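Local atomic coordinates of hypothetical protein (Staphylococcus aureus subsp. aureus, PDB entry 2IL5), a protein that is of unknown function but belongs to the Activator of Hsp90 ATPase homolog 1-like family, whose Bet v 1-like fold often serves to bind apolar ligands. Residues 126-131 / 144-149; 42-47 / 92-97; 64-69 / 74-79. All coordinates share one frame; numbering follows the deposited sequence.

Contact 1. Residues 126-131 / 144-149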
loop_
_atom_site.group_PDB
_atom_site.type_symbol
_atom_site.label_atom_id
_atom_site.label_comp_id
_atom_site.label_asym_id
_atom_site.label_seq_id
_atom_site.Cartn_x
_atom_site.Cartn_y
_atom_site.Cartn_z
ATOM N N SER A 126 -9.870 5.160 0.400
ATOM C CA SER A 126 -9.413 6.379 1.058
ATOM C C SER A 126 -10.468 7.467 1.033
ATOM O O SER A 126 -11.079 7.690 0.008
ATOM C CB SER A 126 -8.166 6.934 0.365
ATOM O OG SER A 126 -7.707 8.075 1.076
ATOM N N LEU A 127 -10.661 8.143 2.151
ATOM C CA LEU A 127 -11.668 9.207 2.267
ATOM C C LEU A 127 -11.140 10.480 1.707
ATOM O O LEU A 127 -10.066 10.905 2.119
ATOM C CB LEU A 127 -11.999 9.479 3.736
ATOM C CG LEU A 127 -13.287 8.893 4.226
ATOM C CD1 LEU A 127 -13.394 9.248 5.674
ATOM C CD2 LEU A 127 -14.477 9.484 3.450
ATOM N N VAL A 128 -11.841 11.083 0.756
ATOM C CA VAL A 128 -11.389 12.396 0.247
ATOM C C VAL A 128 -12.174 13.607 0.844
ATOM O O VAL A 128 -13.383 13.642 0.950
ATOM C CB VAL A 128 -10.953 12.405 -1.289
ATOM C CG1 VAL A 128 -11.394 11.155 -2.013
ATOM C CG2 VAL A 128 -11.273 13.747 -2.060
ATOM N N GLU A 129 -11.422 14.557 1.345
ATOM C CA GLU A 129 -12.037 15.662 2.046
ATOM C C GLU A 129 -12.687 16.616 1.045
ATOM O O GLU A 129 -12.093 16.979 0.005
ATOM C CB GLU A 129 -11.026 16.377 2.922
ATOM C CG GLU A 129 -11.588 16.799 4.254
ATOM C CD GLU A 129 -11.417 15.738 5.344
ATOM O OE1 GLU A 129 -11.623 14.524 5.043
ATOM O OE2 GLU A 129 -11.091 16.122 6.505
ATOM N N LYS A 130 -13.916 16.988 1.367
ATOM C CA LYS A 130 -14.619 17.948 0.555
ATOM C C LYS A 130 -14.229 19.340 1.029
ATOM O O LYS A 130 -14.128 19.600 2.220
ATOM C CB LYS A 130 -16.125 17.708 0.601
ATOM C CG LYS A 130 -16.863 18.384 -0.571
ATOM C CD LYS A 130 -18.339 18.132 -0.452
ATOM C CE LYS A 130 -18.984 18.475 -1.717
ATOM N NZ LYS A 130 -20.426 18.417 -1.438
ATOM N N GLU A 131 -13.885 20.200 0.090
ATOM C CA GLU A 131 -13.483 21.549 0.456
ATOM C C GLU A 131 -14.677 22.496 0.575
ATOM O O GLU A 131 -15.713 22.278 -0.018
ATOM C CB GLU A 131 -12.401 22.016 -0.527
ATOM C CG GLU A 131 -11.145 21.075 -0.466
ATOM C CD GLU A 131 -10.036 21.429 -1.452
ATOM O OE1 GLU A 131 -9.292 20.492 -1.861
ATOM O OE2 GLU A 131 -9.894 22.623 -1.834
ATOM N N LYS A 144 -11.416 12.191 -8.697
ATOM C CA LYS A 144 -10.808 11.628 -9.870
ATOM C C LYS A 144 -9.271 11.822 -9.913
ATOM O O LYS A 144 -8.551 10.876 -10.193
ATOM C CB LYS A 144 -11.498 12.174 -11.125
ATOM C CG LYS A 144 -10.857 11.769 -12.441
ATOM C CD LYS A 144 -11.426 10.471 -13.027
ATOM C CE LYS A 144 -10.818 9.193 -12.370
ATOM N NZ LYS A 144 -10.509 8.090 -13.359
ATOM N N GLU A 145 -8.799 13.031 -9.622
ATOM C CA GLU A 145 -7.367 13.367 -9.538
ATOM C C GLU A 145 -6.688 12.538 -8.456
ATOM O O GLU A 145 -5.579 12.047 -8.637
ATOM C CB GLU A 145 -7.166 14.859 -9.188
ATOM C CG GLU A 145 -6.916 15.799 -10.327
ATOM C CD GLU A 145 -7.638 17.162 -10.183
ATOM O OE1 GLU A 145 -7.711 17.744 -9.060
ATOM O OE2 GLU A 145 -8.152 17.638 -11.223
ATOM N N TYR A 146 -7.335 12.474 -7.306
ATOM C CA TYR A 146 -6.863 11.669 -6.175
ATOM C C TYR A 146 -6.778 10.148 -6.508
ATOM O O TYR A 146 -5.755 9.520 -6.251
ATOM C CB TYR A 146 -7.706 11.946 -4.896
ATOM C CG TYR A 146 -7.164 11.219 -3.714
ATOM C CD1 TYR A 146 -5.971 11.626 -3.106
ATOM C CD2 TYR A 146 -7.800 10.079 -3.231
ATOM C CE1 TYR A 146 -5.448 10.919 -2.026
ATOM C CE2 TYR A 146 -7.280 9.354 -2.165
ATOM C CZ TYR A 146 -6.115 9.773 -1.561
ATOM O OH TYR A 146 -5.624 9.056 -0.479
ATOM N N HIS A 147 -7.820 9.596 -7.114
ATOM C CA HIS A 147 -7.851 8.243 -7.611
ATOM C C HIS A 147 -6.715 7.941 -8.583
ATOM O O HIS A 147 -6.066 6.903 -8.457
ATOM C CB HIS A 147 -9.179 7.955 -8.316
ATOM C CG HIS A 147 -9.263 6.574 -8.912
ATOM N ND1 HIS A 147 -8.825 6.291 -10.189
ATOM C CD2 HIS A 147 -9.731 5.404 -8.409
ATOM C CE1 HIS A 147 -9.015 5.005 -10.446
ATOM N NE2 HIS A 147 -9.562 4.444 -9.386
ATOM N N ASP A 148 -6.509 8.811 -9.577
ATOM C CA ASP A 148 -5.476 8.592 -10.583
ATOM C C ASP A 148 -4.058 8.685 -9.999
ATOM O O ASP A 148 -3.157 7.971 -10.450
ATOM C CB ASP A 148 -5.627 9.580 -11.763
ATOM C CG ASP A 148 -6.902 9.359 -12.568
ATOM O OD1 ASP A 148 -7.568 8.296 -12.432
ATOM O OD2 ASP A 148 -7.233 10.247 -13.368
ATOM N N ALA A 149 -3.870 9.579 -9.036
ATOM C CA ALA A 149 -2.631 9.712 -8.293
ATOM C C ALA A 149 -2.305 8.448 -7.475
ATOM O O ALA A 149 -1.143 8.008 -7.415
ATOM C CB ALA A 149 -2.683 10.959 -7.351
#

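Contact 2. Residues 42-47 / 92-97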
loop_
_atom_site.group_PDB
_atom_site.type_symbol
_atom_site.label_atom_id
_atom_site.label_comp_id
_atom_site.label_asym_id
_atom_site.label_seq_id
_atom_site.Cartn_x
_atom_site.Cartn_y
_atom_site.Cartn_z
ATOM N N TRP A 42 10.259 -1.009 -0.673
ATOM C CA TRP A 42 9.196 -0.710 -1.648
ATOM C C TRP A 42 7.935 -0.071 -1.118
ATOM O O TRP A 42 7.257 0.611 -1.860
ATOM C CB TRP A 42 8.802 -1.963 -2.450
ATOM C CG TRP A 42 7.967 -2.957 -1.688
ATOM C CD1 TRP A 42 8.431 -4.007 -0.938
ATOM C CD2 TRP A 42 6.523 -3.035 -1.641
ATOM N NE1 TRP A 42 7.359 -4.715 -0.403
ATOM C CE2 TRP A 42 6.186 -4.146 -0.826
ATOM C CE3 TRP A 42 5.476 -2.267 -2.198
ATOM C CZ2 TRP A 42 4.842 -4.504 -0.549
ATOM C CZ3 TRP A 42 4.153 -2.633 -1.933
ATOM C CH2 TRP A 42 3.854 -3.750 -1.118
ATOM N N PHE A 43 7.584 -0.327 0.130
ATOM C CA PHE A 43 6.277 0.096 0.632
ATOM C C PHE A 43 6.343 1.494 1.215
ATOM O O PHE A 43 6.752 1.656 2.359
ATOM C CB PHE A 43 5.765 -0.889 1.686
ATOM C CG PHE A 43 4.346 -0.670 2.058
ATOM C CD1 PHE A 43 4.014 0.030 3.219
ATOM C CD2 PHE A 43 3.324 -1.139 1.239
ATOM C CE1 PHE A 43 2.673 0.258 3.559
ATOM C CE2 PHE A 43 1.983 -0.910 1.572
ATOM C CZ PHE A 43 1.673 -0.211 2.743
HETATM N N MSE A 44 5.945 2.480 0.405
HETATM C CA MSE A 44 6.006 3.928 0.720
HETATM C C MSE A 44 7.408 4.425 1.027
HETATM O O MSE A 44 7.597 5.487 1.597
HETATM C CB MSE A 44 5.075 4.288 1.882
HETATM C CG MSE A 44 3.743 3.589 1.868
HETATM SE SE MSE A 44 2.411 4.587 0.908
HETATM C CE MSE A 44 2.440 6.317 1.831
ATOM N N THR A 45 8.394 3.631 0.650
ATOM C CA THR A 45 9.758 3.983 0.906
ATOM C C THR A 45 10.687 3.230 -0.062
ATOM O O THR A 45 10.204 2.537 -0.966
ATOM C CB THR A 45 10.051 3.716 2.387
ATOM O OG1 THR A 45 11.276 4.350 2.768
ATOM C CG2 THR A 45 10.050 2.218 2.684
ATOM N N SER A 46 12.000 3.394 0.088
ATOM C CA SER A 46 12.964 2.580 -0.677
ATOM C C SER A 46 14.245 2.412 0.120
ATOM O O SER A 46 14.422 3.086 1.155
ATOM C CB SER A 46 13.246 3.173 -2.069
ATOM O OG SER A 46 13.926 4.398 -1.939
ATOM N N ALA A 47 15.120 1.510 -0.346
ATOM C CA ALA A 47 16.386 1.251 0.312
ATOM C C ALA A 47 17.150 2.535 0.626
ATOM O O ALA A 47 17.647 2.700 1.750
ATOM C CB ALA A 47 17.275 0.292 -0.529
HETATM N N MSE A 92 -4.655 -4.273 6.054
HETATM C CA MSE A 92 -3.910 -3.344 6.838
HETATM C C MSE A 92 -4.493 -1.933 6.680
HETATM O O MSE A 92 -5.279 -1.668 5.742
HETATM C CB MSE A 92 -2.411 -3.414 6.478
HETATM C CG MSE A 92 -2.065 -3.012 5.074
HETATM SE SE MSE A 92 -0.292 -3.440 4.530
HETATM C CE MSE A 92 0.636 -2.328 5.816
ATOM N N THR A 93 -4.152 -1.059 7.631
ATOM C CA THR A 93 -4.427 0.365 7.510
ATOM C C THR A 93 -3.197 1.204 7.096
ATOM O O THR A 93 -2.011 0.847 7.351
ATOM C CB THR A 93 -5.031 0.999 8.772
ATOM O OG1 THR A 93 -4.004 1.254 9.731
ATOM C CG2 THR A 93 -6.125 0.152 9.380
ATOM N N ILE A 94 -3.525 2.288 6.401
ATOM C CA ILE A 94 -2.640 3.440 6.167
ATOM C C ILE A 94 -3.266 4.547 6.996
ATOM O O ILE A 94 -4.371 4.988 6.736
ATOM C CB ILE A 94 -2.614 3.853 4.716
ATOM C CG1 ILE A 94 -1.986 2.761 3.872
ATOM C CG2 ILE A 94 -1.766 5.133 4.541
ATOM C CD1 ILE A 94 -0.455 2.977 3.638
ATOM N N GLY A 95 -2.599 4.937 8.068
ATOM C CA GLY A 95 -3.247 5.780 9.059
ATOM C C GLY A 95 -3.507 5.016 10.327
ATOM O O GLY A 95 -3.825 3.827 10.328
HETATM N N MSE A 96 -3.381 5.739 11.422
HETATM C CA MSE A 96 -3.374 5.162 12.738
HETATM C C MSE A 96 -4.791 5.331 13.367
HETATM O O MSE A 96 -5.254 6.467 13.570
HETATM C CB MSE A 96 -2.249 5.864 13.520
HETATM C CG MSE A 96 -1.602 5.058 14.627
HETATM SE SE MSE A 96 -0.888 3.297 14.165
HETATM C CE MSE A 96 -1.015 2.528 15.973
ATOM N N PRO A 97 -5.512 4.201 13.608
ATOM C CA PRO A 97 -6.852 4.222 14.215
ATOM C C PRO A 97 -7.010 5.263 15.313
ATOM O O PRO A 97 -8.133 5.630 15.657
ATOM C CB PRO A 97 -6.985 2.812 14.809
ATOM C CG PRO A 97 -6.151 1.924 13.892
ATOM C CD PRO A 97 -5.087 2.824 13.258
#

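Contact 3. Residues 64-69 / 74-79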
loop_
_atom_site.group_PDB
_atom_site.type_symbol
_atom_site.label_atom_id
_atom_site.label_comp_id
_atom_site.label_asym_id
_atom_site.label_seq_id
_atom_site.Cartn_x
_atom_site.Cartn_y
_atom_site.Cartn_z
ATOM N N ARG A 64 5.648 1.435 11.420
ATOM C CA ARG A 64 6.008 2.838 11.290
ATOM C C ARG A 64 7.171 3.053 10.303
ATOM O O ARG A 64 8.293 2.597 10.538
ATOM C CB ARG A 64 6.338 3.420 12.655
ATOM C CG ARG A 64 6.564 4.881 12.608
ATOM C CD ARG A 64 7.007 5.401 13.959
ATOM N NE ARG A 64 7.029 6.868 13.964
ATOM C CZ ARG A 64 8.143 7.578 13.894
ATOM N NH1 ARG A 64 8.102 8.901 13.892
ATOM N NH2 ARG A 64 9.309 6.952 13.830
ATOM N N ILE A 65 6.882 3.734 9.198
ATOM C CA ILE A 65 7.866 4.008 8.149
ATOM C C ILE A 65 8.120 5.515 8.081
ATOM O O ILE A 65 7.174 6.318 7.981
ATOM C CB ILE A 65 7.381 3.497 6.775
ATOM C CG1 ILE A 65 7.157 1.978 6.830
ATOM C CG2 ILE A 65 8.353 3.940 5.674
ATOM C CD1 ILE A 65 6.501 1.350 5.611
ATOM N N VAL A 66 9.406 5.879 8.180
ATOM C CA VAL A 66 9.878 7.259 8.010
ATOM C C VAL A 66 10.733 7.334 6.726
ATOM O O VAL A 66 11.741 6.654 6.592
ATOM C CB VAL A 66 10.677 7.709 9.241
ATOM C CG1 VAL A 66 11.046 9.153 9.146
ATOM C CG2 VAL A 66 9.875 7.444 10.521
ATOM N N ASP A 67 10.284 8.126 5.765
ATOM C CA ASP A 67 10.880 8.178 4.444
ATOM C C ASP A 67 11.402 9.587 4.194
ATOM O O ASP A 67 10.661 10.575 4.367
ATOM C CB ASP A 67 9.859 7.797 3.361
ATOM C CG ASP A 67 10.509 7.582 1.996
ATOM O OD1 ASP A 67 11.416 6.725 1.877
ATOM O OD2 ASP A 67 10.121 8.267 1.035
ATOM N N GLN A 68 12.681 9.653 3.798
ATOM C CA GLN A 68 13.366 10.884 3.424
ATOM C C GLN A 68 12.887 11.483 2.094
ATOM O O GLN A 68 13.006 10.874 1.039
ATOM C CB GLN A 68 14.876 10.629 3.367
ATOM C CG GLN A 68 15.748 11.889 3.270
ATOM C CD GLN A 68 15.630 12.761 4.488
ATOM O OE1 GLN A 68 14.988 13.815 4.454
ATOM N NE2 GLN A 68 16.229 12.320 5.583
ATOM N N GLN A 69 12.345 12.691 2.167
ATOM C CA GLN A 69 12.011 13.487 0.989
ATOM C C GLN A 69 13.024 14.609 0.828
ATOM O O GLN A 69 13.956 14.704 1.610
ATOM C CB GLN A 69 10.605 14.074 1.160
ATOM C CG GLN A 69 9.518 13.019 1.419
ATOM C CD GLN A 69 9.086 12.352 0.130
ATOM O OE1 GLN A 69 9.697 11.371 -0.320
ATOM N NE2 GLN A 69 8.018 12.878 -0.476
ATOM N N VAL A 74 10.446 14.985 5.789
ATOM C CA VAL A 74 10.184 13.583 6.061
ATOM C C VAL A 74 8.707 13.265 5.808
ATOM O O VAL A 74 7.824 14.133 5.939
ATOM C CB VAL A 74 10.690 13.238 7.513
ATOM C CG1 VAL A 74 9.966 12.096 8.135
ATOM C CG2 VAL A 74 12.208 12.999 7.517
ATOM N N ASN A 75 8.469 12.031 5.372
ATOM C CA ASN A 75 7.151 11.414 5.331
ATOM C C ASN A 75 7.082 10.350 6.400
ATOM O O ASN A 75 7.928 9.455 6.419
ATOM C CB ASN A 75 6.920 10.723 3.989
ATOM C CG ASN A 75 5.811 11.343 3.216
ATOM O OD1 ASN A 75 5.921 12.498 2.756
ATOM N ND2 ASN A 75 4.683 10.587 3.084
ATOM N N VAL A 76 6.059 10.443 7.265
ATOM C CA VAL A 76 5.778 9.413 8.272
ATOM C C VAL A 76 4.512 8.635 7.881
ATOM O O VAL A 76 3.453 9.203 7.613
ATOM C CB VAL A 76 5.681 9.995 9.726
ATOM C CG1 VAL A 76 5.461 8.882 10.725
ATOM C CG2 VAL A 76 6.936 10.786 10.086
ATOM N N ILE A 77 4.660 7.326 7.804
ATOM C CA ILE A 77 3.601 6.465 7.420
ATOM C C ILE A 77 3.482 5.436 8.538
ATOM O O ILE A 77 4.446 4.745 8.887
ATOM C CB ILE A 77 3.858 5.802 6.038
ATOM C CG1 ILE A 77 4.168 6.860 4.981
ATOM C CG2 ILE A 77 2.706 4.879 5.607
ATOM C CD1 ILE A 77 5.651 6.893 4.501
ATOM N N GLU A 78 2.290 5.367 9.120
ATOM C CA GLU A 78 1.997 4.448 10.220
ATOM C C GLU A 78 0.674 3.774 9.987
ATOM O O GLU A 78 -0.205 4.337 9.366
ATOM C CB GLU A 78 1.891 5.204 11.538
ATOM C CG GLU A 78 3.184 5.770 12.040
ATOM C CD GLU A 78 2.996 6.388 13.400
ATOM O OE1 GLU A 78 1.961 7.087 13.592
ATOM O OE2 GLU A 78 3.874 6.176 14.274
ATOM N N GLY A 79 0.515 2.587 10.556
ATOM C CA GLY A 79 -0.745 1.887 10.493
ATOM C C GLY A 79 -0.648 0.587 11.238
ATOM O O GLY A 79 0.305 0.326 12.000
#

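Contact 1. Residues 126-131 / 144-149
S126 and Y146 meet because each sends its side chain out anti to its own backbone nitrogen: S126 OG with chi1 -177°, and the ring of Y146 with chi1 -175°. The tyrosine torsion sends the phenol from the helix to the strand, and the serine torsion turns OG to meet it, so that Y146 OH and S126 OG form a hydrogen bond of 2.8 Å. The serine also packs against the ring, its CB lying 3.6 Å from Y146 CE2. S126 OG and V128 CG1 both come at the ring obliquely. Both hydroxyls have second partners: S126 OG bonds D104 OD1, and Y146 OH bonds the hydroxyl of Y124. Four polar groups are thus strung together where helix meets sheet, and the buried serine hydroxyl is satisfied. Nearer the root of the tyrosine, V128 CG1 touches Y146 CD2 at 3.9 Å, the valine and the ring passing one another head to tail. Only these three residues make the contact; along the helix, K144 NZ and H147 ND1 both donate to D148 OD1. Packing of a long C-terminal helix across an antiparallel sheet is the hallmark of the Bet v 1-like, or helix-grip, fold. Here helix 136-166 meets strand 118-128 near the strand's end, while V14 of the neighbouring outer strand 12-22 touches both V128 and Y146.

Contact 2. Residues 42-47 / 92-97
F43 pushes its ring out of the loop toward strand 89-94, and the far end of the ring is the bump of this contact. The hollow that receives it is built by two side chains on one face of the strand, M92 and I94. F43 CZ sits 3.9 Å from the methyl CE of selenomethionine M92 and the same distance from I94 CD1, so the tip of the phenyl is held between two methyl groups. M92 turns back at its last torsion (chi3 -63°), which brings CE to the ring. Its selenium lies 4.9 Å from the ring centroid and 41° off the normal, an oblique Met-aromatic contact. Selenomethionine M44 folds over one face of F43, its CG 3.7 Å above the ring plane and offset toward the rim. From there M44 SE reaches I94 CD1 at 4.3 Å, so the methyl that walls the hollow for F43 also meets M44. No hydrogen bond crosses between the segments; they meet through apolar and Met-aromatic packing. A bound sodium ion lies about 4 Å from the side chain of I94. I65 of strand 62-68 and I106 of strand 104-112 also touch F43, while M157 of helix 136-166 meets M44, so the loop's apolar side chains lie between sheet and helix.

Contact 3. Residues 64-69 / 74-79
A beta hairpin joins segments 64-69 and 74-79, which lie on two neighbouring antiparallel strands of the seven-stranded sheet, with four residues between the segments. The short strand axes come within 4.7 Å, their directions 163° apart. I65 with I77 and D67 with N75 are the hydrogen-bonded pairs, each closed by two backbone bonds: I65 N to I77 O and I77 N to I65 O are both 2.7 Å, and the D67-N75 pair is nearly as short. Beside them, V66 CA makes a CA-H...O contact with N75 O.

I65, D67, N75 and I77 occupy one face. There I65 CG2 meets I77 CD1 at 4.2 Å, and F43 and M44 of the loop rest on these two isoleucines. D67 OD1 turns to that loop as well, bonded by the hydroxyls of T45 and T49. The other face carries R64, V66, Q68, V74, V76 and E78. Diagonally across it, V66 CG1 and V74 CG1 are pressed to 3.3 Å, closer than methyl groups usually come.

R64 and E78 rise together from that face. With chi1 at -174° and its chain extended from CG to NE, R64 runs its methylenes alongside E78, and its CG is 3.5 Å from E78 CG. The guanidinium and carboxylate planes are steeply inclined to each other, and the arginine's terminal NH2 has a salt bridge of its own, to E52. E78 OE2 also pairs with K62 NZ, so it divides itself between two cations. The salt bridge between R64 and E78 contains only a weak hydrogen bond: E78 OE2 meets the guanidinium edge at 3.2 Å from R64 NE, with an N-H...O angle of 123°.

Overall arrangement
All three contacts reach one antiparallel sheet. Contacts 2 and 3 are neighbours, their centres about 7 Å apart; contact 1 lies about 18 Å from contact 2 and 20 Å from contact 3, centre to centre. Along the chain, 42-47 comes first and 92-97 closes contact 2 after the whole hairpin of contact 3 has been built; contact 1 follows. Contacts 2 and 3 touch where strands 74-85 and 89-94 pair, through a probable hydrogen bond from G95 N to E78 O. Contact 1 places helix 136-166 on the sheet, and the helix passes on to the loop of contact 2, consistent with a helix-grip fold, whose sheet wraps the long helix and whose members often bind ligands between the two.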